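Local coordinates for protein uridylate kinase (Archaeoglobus fulgidus, PDB 2IJ9) that probably catalyses the reversible ATP-dependent phosphorylation of UMP to UDP in the de novo pathway to CTP, at residues B[25-30]-B[80-85]; B[91-96]-B[124-129]; B[139-144]-B[153-158]. The protein carries 1 engineered substitution. All blocks are in the same frame, centred on the assembly; numbering follows the deposited sequence.

Overall arrangement
The three contacts belong to one amino acid kinase fold and follow one another along the chain. Contact 1 joins helix 16-32 to the loop after helix 59-80; contact 2 takes up the chain where that loop enters helix 92-99 and packs it against the end of helix 117-126. Their centres lie 18 Å apart, with about 7 Å between nearest atoms. Contact 3 sits about 30 Å and 28 Å, centre to centre, from contacts 1 and 2. It includes Tyr-142, predicted to bind ATP, whereas in contact 2 Phe-92 lies about 3 Å, side chain to side chain, from Thr-110, predicted to bind UMP. Contact 1 is remote from both sites.

Contact 1: B[25-30]-B[80-85]; sequences TIESVA and AIPSAA
Glu-27 and Ser-83 carry the polar half of this contact. The hydroxyl of Ser-83 donates to the carboxylate, OG lying 2.8 Å from Glu-27 OE2, and it arrives on the syn side, 15° out of the carboxylate plane. The other oxygen takes a weak bond from the backbone, Ser-83 N standing 3.4 Å from Glu-27 OE1. With CG anti to the backbone N (chi1 -178°) and a bend at chi2, the glutamate chain leaves the helix toward the loop and presents both oxygens to one residue, which should limit rotation of the carboxylate.

Carbon contacts lie beside this grip. CG and CD of Pro-82 border Glu-27 OE1. Deeper in, the apolar CG2 branch of Ile-26 meets CD1 of Ile-81 at 3.7 Å, the two side chains crossing at about a right angle. Both isoleucines also pack on Val-104 of strand 104-107, so the apolar side of the contact faces the sheet.

Ile-81 to Ala-84 form a type I beta turn just after helix 59-80, and Glu-27 holds that turn against helix 16-32, a helix-to-loop junction at the edge of the central beta sheet of the alpha/beta amino acid kinase fold.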
loop_
_atom_site.group_PDB
_atom_site.type_symbol
_atom_site.label_atom_id
_atom_site.label_comp_id
_atom_site.label_asym_id
_atom_site.label_seq_id
_atom_site.Cartn_x
_atom_site.Cartn_y
_atom_site.Cartn_z
ATOM N N THR B 25 -9.144 -18.755 -11.192
ATOM C CA THR B 25 -9.819 -19.831 -10.482
ATOM C C THR B 25 -11.342 -19.644 -10.502
ATOM O O THR B 25 -12.090 -20.579 -10.829
ATOM C CB THR B 25 -9.287 -19.967 -9.047
ATOM O OG1 THR B 25 -8.050 -20.678 -9.084
ATOM C CG2 THR B 25 -10.253 -20.732 -8.151
ATOM N N ILE B 26 -11.800 -18.433 -10.196
ATOM C CA ILE B 26 -13.237 -18.161 -10.123
ATOM C C ILE B 26 -13.880 -18.367 -11.489
ATOM O O ILE B 26 -14.941 -18.969 -11.601
ATOM C CB ILE B 26 -13.510 -16.743 -9.590
ATOM C CG1 ILE B 26 -13.106 -16.648 -8.116
ATOM C CG2 ILE B 26 -14.978 -16.367 -9.740
ATOM C CD1 ILE B 26 -12.934 -15.209 -7.628
ATOM N N GLU B 27 -13.201 -17.904 -12.525
ATOM C CA GLU B 27 -13.640 -18.113 -13.894
ATOM C C GLU B 27 -13.742 -19.595 -14.257
ATOM O O GLU B 27 -14.711 -20.000 -14.889
ATOM C CB GLU B 27 -12.692 -17.399 -14.849
ATOM C CG GLU B 27 -13.084 -17.500 -16.292
ATOM C CD GLU B 27 -14.346 -16.754 -16.587
ATOM O OE1 GLU B 27 -14.313 -15.499 -16.572
ATOM O OE2 GLU B 27 -15.364 -17.432 -16.844
ATOM N N SER B 28 -12.749 -20.391 -13.855
ATOM C CA SER B 28 -12.807 -21.856 -13.996
ATOM C C SER B 28 -14.042 -22.462 -13.356
ATOM O O SER B 28 -14.795 -23.194 -14.013
ATOM C CB SER B 28 -11.574 -22.528 -13.394
ATOM O OG SER B 28 -10.672 -22.926 -14.406
ATOM N N VAL B 29 -14.248 -22.153 -12.078
ATOM C CA VAL B 29 -15.416 -22.648 -11.365
ATOM C C VAL B 29 -16.713 -22.181 -12.029
ATOM O O VAL B 29 -17.699 -22.921 -12.078
ATOM C CB VAL B 29 -15.385 -22.245 -9.888
ATOM C CG1 VAL B 29 -16.552 -22.863 -9.148
ATOM C CG2 VAL B 29 -14.093 -22.702 -9.251
ATOM N N ALA B 30 -16.683 -20.968 -12.575
ATOM C CA ALA B 30 -17.824 -20.394 -13.279
ATOM C C ALA B 30 -18.152 -21.063 -14.612
ATOM O O ALA B 30 -19.304 -21.001 -15.054
ATOM C CB ALA B 30 -17.621 -18.917 -13.487
ATOM N N ALA B 80 -10.887 -8.174 -13.324
ATOM C CA ALA B 80 -10.138 -9.384 -13.580
ATOM C C ALA B 80 -10.960 -10.544 -14.132
ATOM O O ALA B 80 -10.449 -11.326 -14.921
ATOM C CB ALA B 80 -9.379 -9.800 -12.334
ATOM N N ILE B 81 -12.219 -10.672 -13.732
ATOM C CA ILE B 81 -13.035 -11.757 -14.285
ATOM C C ILE B 81 -14.071 -11.306 -15.323
ATOM O O ILE B 81 -14.989 -10.547 -15.014
ATOM C CB ILE B 81 -13.600 -12.717 -13.191
ATOM C CG1 ILE B 81 -14.945 -13.305 -13.616
ATOM C CG2 ILE B 81 -13.671 -12.049 -11.814
ATOM C CD1 ILE B 81 -15.184 -14.683 -13.080
ATOM N N PRO B 82 -13.897 -11.752 -16.581
ATOM C CA PRO B 82 -14.706 -11.276 -17.710
ATOM C C PRO B 82 -16.161 -11.763 -17.689
ATOM O O PRO B 82 -17.035 -11.110 -18.255
ATOM C CB PRO B 82 -13.958 -11.825 -18.930
ATOM C CG PRO B 82 -13.280 -13.050 -18.418
ATOM C CD PRO B 82 -12.891 -12.743 -17.003
ATOM N N SER B 83 -16.417 -12.881 -17.016
ATOM C CA SER B 83 -17.772 -13.440 -16.925
ATOM C C SER B 83 -18.565 -12.918 -15.721
ATOM O O SER B 83 -19.619 -13.448 -15.364
ATOM C CB SER B 83 -17.705 -14.963 -16.902
ATOM O OG SER B 83 -16.935 -15.427 -17.993
ATOM N N ALA B 84 -18.058 -11.867 -15.101
ATOM C CA ALA B 84 -18.734 -11.280 -13.967
ATOM C C ALA B 84 -19.660 -10.158 -14.416
ATOM O O ALA B 84 -19.403 -9.494 -15.431
ATOM C CB ALA B 84 -17.717 -10.759 -12.957
ATOM N N ALA B 85 -20.738 -9.962 -13.656
ATOM C CA ALA B 85 -21.581 -8.775 -13.784
ATOM C C ALA B 85 -20.766 -7.536 -13.451
ATOM O O ALA B 85 -20.227 -7.435 -12.349
ATOM C CB ALA B 85 -22.767 -8.873 -12.839
#

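Contact 2: B[91-96]-B[124-129]; sequences DFMEAE and AEFIKA
Phe-126 reaches from the last turn of helix 117-126 to helix 92-99, joining two helices of the amino acid kinase fold. Its CG is anti to the backbone N (chi1 -170°), which carries the ring across to the other helix. CB approaches the Phe-92 ring obliquely. Farther out, CD2 and CE2 lie under Phe-92 CB, a CH-pi contact in which that carbon stands 3.7 Å from the centroid of the Phe-126 ring, over one face and offset toward the rim. CE2 also has Glu-96 OE1 near it, the carboxylate plane almost perpendicular to the ring. At the end of the ring, CZ meets Met-93 CG at its edge, 3.9 Å away.

The two phenylalanine rings form an edge-to-face pair, the edge of Phe-92 toward the face of Phe-126, with centroids 5.5 Å apart and planes at 52°. Phe-92 also meets Phe-111, one of the residues predicted to bind UMP.

The N-terminal end of helix 92-99 and the C-terminal end of helix 117-126 are both capped: Asp-91 OD1 accepts from Glu-94 N as N-cap, and Lys-128 is the C-prime residue of a Schellman motif. Alongside, Glu-96 and Ile-127 lie side by side and point opposite ways, Glu-96 CG resting 3.9 Å from Ile-127 CG2.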
loop_
_atom_site.group_PDB
_atom_site.type_symbol
_atom_site.label_atom_id
_atom_site.label_comp_id
_atom_site.label_asym_id
_atom_site.label_seq_id
_atom_site.Cartn_x
_atom_site.Cartn_y
_atom_site.Cartn_z
ATOM N N ASP B 91 -27.364 -5.175 -2.670
ATOM C CA ASP B 91 -28.231 -6.045 -1.862
ATOM C C ASP B 91 -28.426 -7.396 -2.557
ATOM O O ASP B 91 -28.141 -7.546 -3.742
ATOM C CB ASP B 91 -29.588 -5.386 -1.540
ATOM C CG ASP B 91 -30.491 -5.236 -2.764
ATOM O OD1 ASP B 91 -30.805 -6.250 -3.422
ATOM O OD2 ASP B 91 -30.912 -4.095 -3.056
ATOM N N PHE B 92 -28.941 -8.366 -1.818
ATOM C CA PHE B 92 -28.970 -9.741 -2.285
ATOM C C PHE B 92 -29.946 -9.913 -3.444
ATOM O O PHE B 92 -29.701 -10.714 -4.330
ATOM C CB PHE B 92 -29.324 -10.708 -1.145
ATOM C CG PHE B 92 -28.496 -10.535 0.109
ATOM C CD1 PHE B 92 -27.763 -11.593 0.614
ATOM C CD2 PHE B 92 -28.478 -9.330 0.804
ATOM C CE1 PHE B 92 -27.004 -11.461 1.762
ATOM C CE2 PHE B 92 -27.712 -9.190 1.945
ATOM C CZ PHE B 92 -26.978 -10.268 2.429
ATOM N N MET B 93 -31.059 -9.179 -3.432
ATOM C CA MET B 93 -32.045 -9.293 -4.507
ATOM C C MET B 93 -31.364 -8.921 -5.811
ATOM O O MET B 93 -31.386 -9.705 -6.755
ATOM C CB MET B 93 -33.267 -8.418 -4.248
ATOM C CG MET B 93 -34.169 -8.931 -3.150
ATOM S SD MET B 93 -34.662 -7.630 -1.999
ATOM C CE MET B 93 -35.206 -8.606 -0.607
ATOM N N GLU B 94 -30.720 -7.749 -5.834
ATOM C CA GLU B 94 -29.820 -7.363 -6.927
ATOM C C GLU B 94 -28.822 -8.477 -7.262
ATOM O O GLU B 94 -28.651 -8.829 -8.427
ATOM C CB GLU B 94 -29.035 -6.094 -6.592
ATOM C CG GLU B 94 -29.767 -4.788 -6.794
ATOM C CD GLU B 94 -28.837 -3.574 -6.744
ATOM O OE1 GLU B 94 -29.327 -2.457 -6.479
ATOM O OE2 GLU B 94 -27.621 -3.723 -6.978
ATOM N N ALA B 95 -28.181 -9.030 -6.231
ATOM C CA ALA B 95 -27.181 -10.089 -6.403
ATOM C C ALA B 95 -27.759 -11.311 -7.077
ATOM O O ALA B 95 -27.100 -11.917 -7.922
ATOM C CB ALA B 95 -26.569 -10.473 -5.078
ATOM N N GLU B 96 -28.990 -11.661 -6.710
ATOM C CA GLU B 96 -29.651 -12.801 -7.307
ATOM C C GLU B 96 -30.192 -12.429 -8.675
ATOM O O GLU B 96 -30.101 -13.214 -9.608
ATOM C CB GLU B 96 -30.748 -13.362 -6.406
ATOM C CG GLU B 96 -31.037 -14.832 -6.699
ATOM C CD GLU B 96 -32.375 -15.321 -6.157
ATOM O OE1 GLU B 96 -32.941 -14.678 -5.244
ATOM O OE2 GLU B 96 -32.861 -16.362 -6.655
ATOM N N ALA B 124 -25.657 -17.057 1.086
ATOM C CA ALA B 124 -25.785 -18.479 0.801
ATOM C C ALA B 124 -27.203 -18.980 1.081
ATOM O O ALA B 124 -27.837 -19.621 0.237
ATOM C CB ALA B 124 -24.770 -19.266 1.627
ATOM N N GLU B 125 -27.677 -18.673 2.282
ATOM C CA GLU B 125 -29.005 -19.049 2.746
ATOM C C GLU B 125 -30.081 -18.471 1.833
ATOM O O GLU B 125 -30.883 -19.219 1.300
ATOM C CB GLU B 125 -29.173 -18.569 4.183
ATOM C CG GLU B 125 -30.459 -18.939 4.866
ATOM C CD GLU B 125 -30.624 -18.179 6.175
ATOM O OE1 GLU B 125 -30.618 -16.926 6.128
ATOM O OE2 GLU B 125 -30.748 -18.825 7.244
ATOM N N PHE B 126 -30.062 -17.146 1.651
ATOM C CA PHE B 126 -30.960 -16.385 0.758
ATOM C C PHE B 126 -31.156 -17.028 -0.595
ATOM O O PHE B 126 -32.284 -17.185 -1.055
ATOM C CB PHE B 126 -30.372 -14.999 0.538
ATOM C CG PHE B 126 -31.286 -14.037 -0.163
ATOM C CD1 PHE B 126 -32.253 -13.332 0.547
ATOM C CD2 PHE B 126 -31.141 -13.782 -1.518
ATOM C CE1 PHE B 126 -33.081 -12.423 -0.092
ATOM C CE2 PHE B 126 -31.966 -12.869 -2.161
ATOM C CZ PHE B 126 -32.934 -12.188 -1.445
ATOM N N ILE B 127 -30.058 -17.406 -1.233
ATOM C CA ILE B 127 -30.129 -17.971 -2.569
ATOM C C ILE B 127 -30.121 -19.489 -2.581
ATOM O O ILE B 127 -30.045 -20.082 -3.657
ATOM C CB ILE B 127 -28.973 -17.477 -3.431
ATOM C CG1 ILE B 127 -27.641 -17.989 -2.854
ATOM C CG2 ILE B 127 -29.021 -15.958 -3.516
ATOM C CD1 ILE B 127 -26.514 -18.191 -3.858
ATOM N N LYS B 128 -30.206 -20.104 -1.398
ATOM C CA LYS B 128 -30.107 -21.569 -1.230
ATOM C C LYS B 128 -28.856 -22.113 -1.913
ATOM O O LYS B 128 -28.944 -22.751 -2.977
ATOM C CB LYS B 128 -31.358 -22.290 -1.759
ATOM C CG LYS B 128 -32.520 -22.387 -0.771
ATOM C CD LYS B 128 -33.445 -21.162 -0.845
ATOM C CE LYS B 128 -34.428 -21.110 0.326
ATOM N NZ LYS B 128 -33.767 -20.826 1.643
ATOM N N ALA B 129 -27.692 -21.836 -1.327
ATOM C CA ALA B 129 -26.434 -22.168 -1.992
ATOM C C ALA B 129 -26.084 -23.621 -1.744
ATOM O O ALA B 129 -26.435 -24.172 -0.698
ATOM C CB ALA B 129 -25.323 -21.265 -1.524
#

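Contact 3: B[139-144]-B[153-158]; sequences DGVYSA and VKYDRL
Near the predicted ATP site of this amino acid kinase fold, the loop after strand 131-136 meets the segment leading into strand 157-158 through a single beta bridge between Tyr-142 and Lys-154. Tyr-155 N donates to Val-141 O at 3.0 Å, and the same oxygen receives a CA-H...O contact from Lys-154. On the other side of the bridge, Tyr-142 CA makes a CA-H...O contact with Val-153 O.

Tyr-142, predicted to bind ATP, turns its ring over the backbone of the opposing segment. A chi1 of -78°, with CG opposite the carbonyl carbon, brings one face of the ring beneath Lys-154 CB in a CH-pi contact, 3.7 Å from that carbon to the ring centroid. CD2 and CE2 lie beside the peptide joining Val-153 to Lys-154. Replacing this tyrosine by an alanine would probably leave Lys-154 CB without its aromatic support and open a gap beside that peptide.

Tyr-155 follows the 139-144 loop with its edge: Tyr-142 O lies in the ring plane next to CE2, and the hydroxyl end reaches the backbone of Ser-143. Val-141 CG1 adds apolar contact to Tyr-155 CD2 and Leu-158 CD1; all three residues also pack on Ile-166 of helix 160-166. The lysine chain, extended beyond CG, runs past Gly-140 toward two carboxylates, where its ammonium group completes a loose salt-bridge network. Both ion pairs are long: Lys-154 NZ stands 3.8 Å from Asp-156 OD1, and Lys-154 NZ lies 4.0 Å from Asp-139 OD1.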
loop_
_atom_site.group_PDB
_atom_site.type_symbol
_atom_site.label_atom_id
_atom_site.label_comp_id
_atom_site.label_asym_id
_atom_site.label_seq_id
_atom_site.Cartn_x
_atom_site.Cartn_y
_atom_site.Cartn_z
ATOM N N ASP B 139 -5.867 -21.974 7.959
ATOM C CA ASP B 139 -6.042 -23.239 7.231
ATOM C C ASP B 139 -7.397 -23.927 7.487
ATOM O O ASP B 139 -7.934 -24.612 6.613
ATOM C CB ASP B 139 -4.890 -24.184 7.592
ATOM C CG ASP B 139 -4.577 -25.205 6.500
ATOM O OD1 ASP B 139 -5.414 -25.434 5.591
ATOM O OD2 ASP B 139 -3.471 -25.791 6.568
ATOM N N GLY B 140 -7.936 -23.749 8.686
ATOM C CA GLY B 140 -9.243 -24.290 9.019
ATOM C C GLY B 140 -9.684 -23.714 10.344
ATOM O O GLY B 140 -9.256 -22.625 10.734
ATOM N N VAL B 141 -10.549 -24.439 11.040
ATOM C CA VAL B 141 -10.939 -24.048 12.386
ATOM C C VAL B 141 -9.992 -24.743 13.343
ATOM O O VAL B 141 -9.650 -25.900 13.133
ATOM C CB VAL B 141 -12.387 -24.452 12.700
ATOM C CG1 VAL B 141 -12.788 -23.971 14.096
ATOM C CG2 VAL B 141 -13.329 -23.875 11.648
ATOM N N TYR B 142 -9.568 -24.041 14.391
ATOM C CA TYR B 142 -8.539 -24.575 15.289
ATOM C C TYR B 142 -8.986 -24.828 16.742
ATOM O O TYR B 142 -10.033 -24.337 17.179
ATOM C CB TYR B 142 -7.262 -23.730 15.195
ATOM C CG TYR B 142 -6.476 -24.069 13.952
ATOM C CD1 TYR B 142 -6.766 -23.467 12.725
ATOM C CD2 TYR B 142 -5.463 -25.009 13.996
ATOM C CE1 TYR B 142 -6.048 -23.796 11.573
ATOM C CE2 TYR B 142 -4.743 -25.347 12.862
ATOM C CZ TYR B 142 -5.037 -24.744 11.654
ATOM O OH TYR B 142 -4.299 -25.092 10.543
ATOM N N SER B 143 -8.165 -25.596 17.465
ATOM C CA SER B 143 -8.524 -26.249 18.735
ATOM C C SER B 143 -8.751 -25.363 19.977
ATOM O O SER B 143 -9.249 -24.237 19.874
ATOM C CB SER B 143 -7.510 -27.365 19.051
ATOM O OG SER B 143 -6.273 -26.836 19.510
ATOM N N ALA B 144 -8.388 -25.902 21.144
ATOM C CA ALA B 144 -8.677 -25.292 22.447
ATOM C C ALA B 144 -7.854 -24.038 22.732
ATOM O O ALA B 144 -6.649 -24.124 22.986
ATOM C CB ALA B 144 -8.499 -26.317 23.570
ATOM N N VAL B 153 -4.448 -28.132 16.785
ATOM C CA VAL B 153 -4.666 -28.516 15.380
ATOM C C VAL B 153 -6.041 -28.056 14.860
ATOM O O VAL B 153 -6.901 -27.588 15.635
ATOM C CB VAL B 153 -4.573 -30.066 15.161
ATOM C CG1 VAL B 153 -3.632 -30.385 14.000
ATOM C CG2 VAL B 153 -4.155 -30.810 16.449
ATOM N N LYS B 154 -6.233 -28.183 13.544
ATOM C CA LYS B 154 -7.525 -27.887 12.921
ATOM C C LYS B 154 -8.461 -29.091 13.077
ATOM O O LYS B 154 -8.020 -30.198 13.410
ATOM C CB LYS B 154 -7.371 -27.497 11.433
ATOM C CG LYS B 154 -7.289 -28.680 10.463
ATOM C CD LYS B 154 -7.207 -28.231 9.011
ATOM C CE LYS B 154 -6.915 -29.417 8.093
ATOM N NZ LYS B 154 -6.613 -29.039 6.676
ATOM N N TYR B 155 -9.749 -28.870 12.838
ATOM C CA TYR B 155 -10.718 -29.956 12.797
ATOM C C TYR B 155 -11.072 -30.229 11.337
ATOM O O TYR B 155 -11.689 -29.386 10.691
ATOM C CB TYR B 155 -11.974 -29.567 13.563
ATOM C CG TYR B 155 -11.723 -29.185 15.003
ATOM C CD1 TYR B 155 -11.977 -30.090 16.024
ATOM C CD2 TYR B 155 -11.242 -27.914 15.345
ATOM C CE1 TYR B 155 -11.758 -29.754 17.353
ATOM C CE2 TYR B 155 -11.010 -27.570 16.672
ATOM C CZ TYR B 155 -11.276 -28.496 17.679
ATOM O OH TYR B 155 -11.069 -28.180 19.012
ATOM N N ASP B 156 -10.680 -31.398 10.821
ATOM C CA ASP B 156 -10.878 -31.735 9.395
ATOM C C ASP B 156 -12.340 -31.840 8.942
ATOM O O ASP B 156 -12.649 -31.603 7.765
ATOM C CB ASP B 156 -10.091 -32.983 9.007
ATOM C CG ASP B 156 -8.694 -32.652 8.534
ATOM O OD1 ASP B 156 -8.538 -32.290 7.351
ATOM O OD2 ASP B 156 -7.753 -32.748 9.350
ATOM N N ARG B 157 -13.224 -32.209 9.867
ATOM C CA ARG B 157 -14.659 -31.970 9.690
ATOM C C ARG B 157 -15.324 -31.534 10.996
ATOM O O ARG B 157 -14.718 -31.651 12.068
ATOM C CB ARG B 157 -15.379 -33.170 9.071
ATOM C CG ARG B 157 -15.105 -34.498 9.732
ATOM C CD ARG B 157 -16.298 -35.430 9.581
ATOM N NE ARG B 157 -17.405 -35.040 10.456
ATOM C CZ ARG B 157 -18.500 -35.768 10.663
ATOM N NH1 ARG B 157 -18.654 -36.938 10.055
ATOM N NH2 ARG B 157 -19.445 -35.326 11.481
ATOM N N LEU B 158 -16.552 -31.015 10.891
ATOM C CA LEU B 158 -17.333 -30.539 12.046
ATOM C C LEU B 158 -18.816 -30.568 11.732
ATOM O O LEU B 158 -19.215 -30.558 10.566
ATOM C CB LEU B 158 -16.974 -29.092 12.425
ATOM C CG LEU B 158 -15.814 -28.746 13.369
ATOM C CD1 LEU B 158 -15.798 -27.247 13.693
ATOM C CD2 LEU B 158 -15.889 -29.571 14.647
#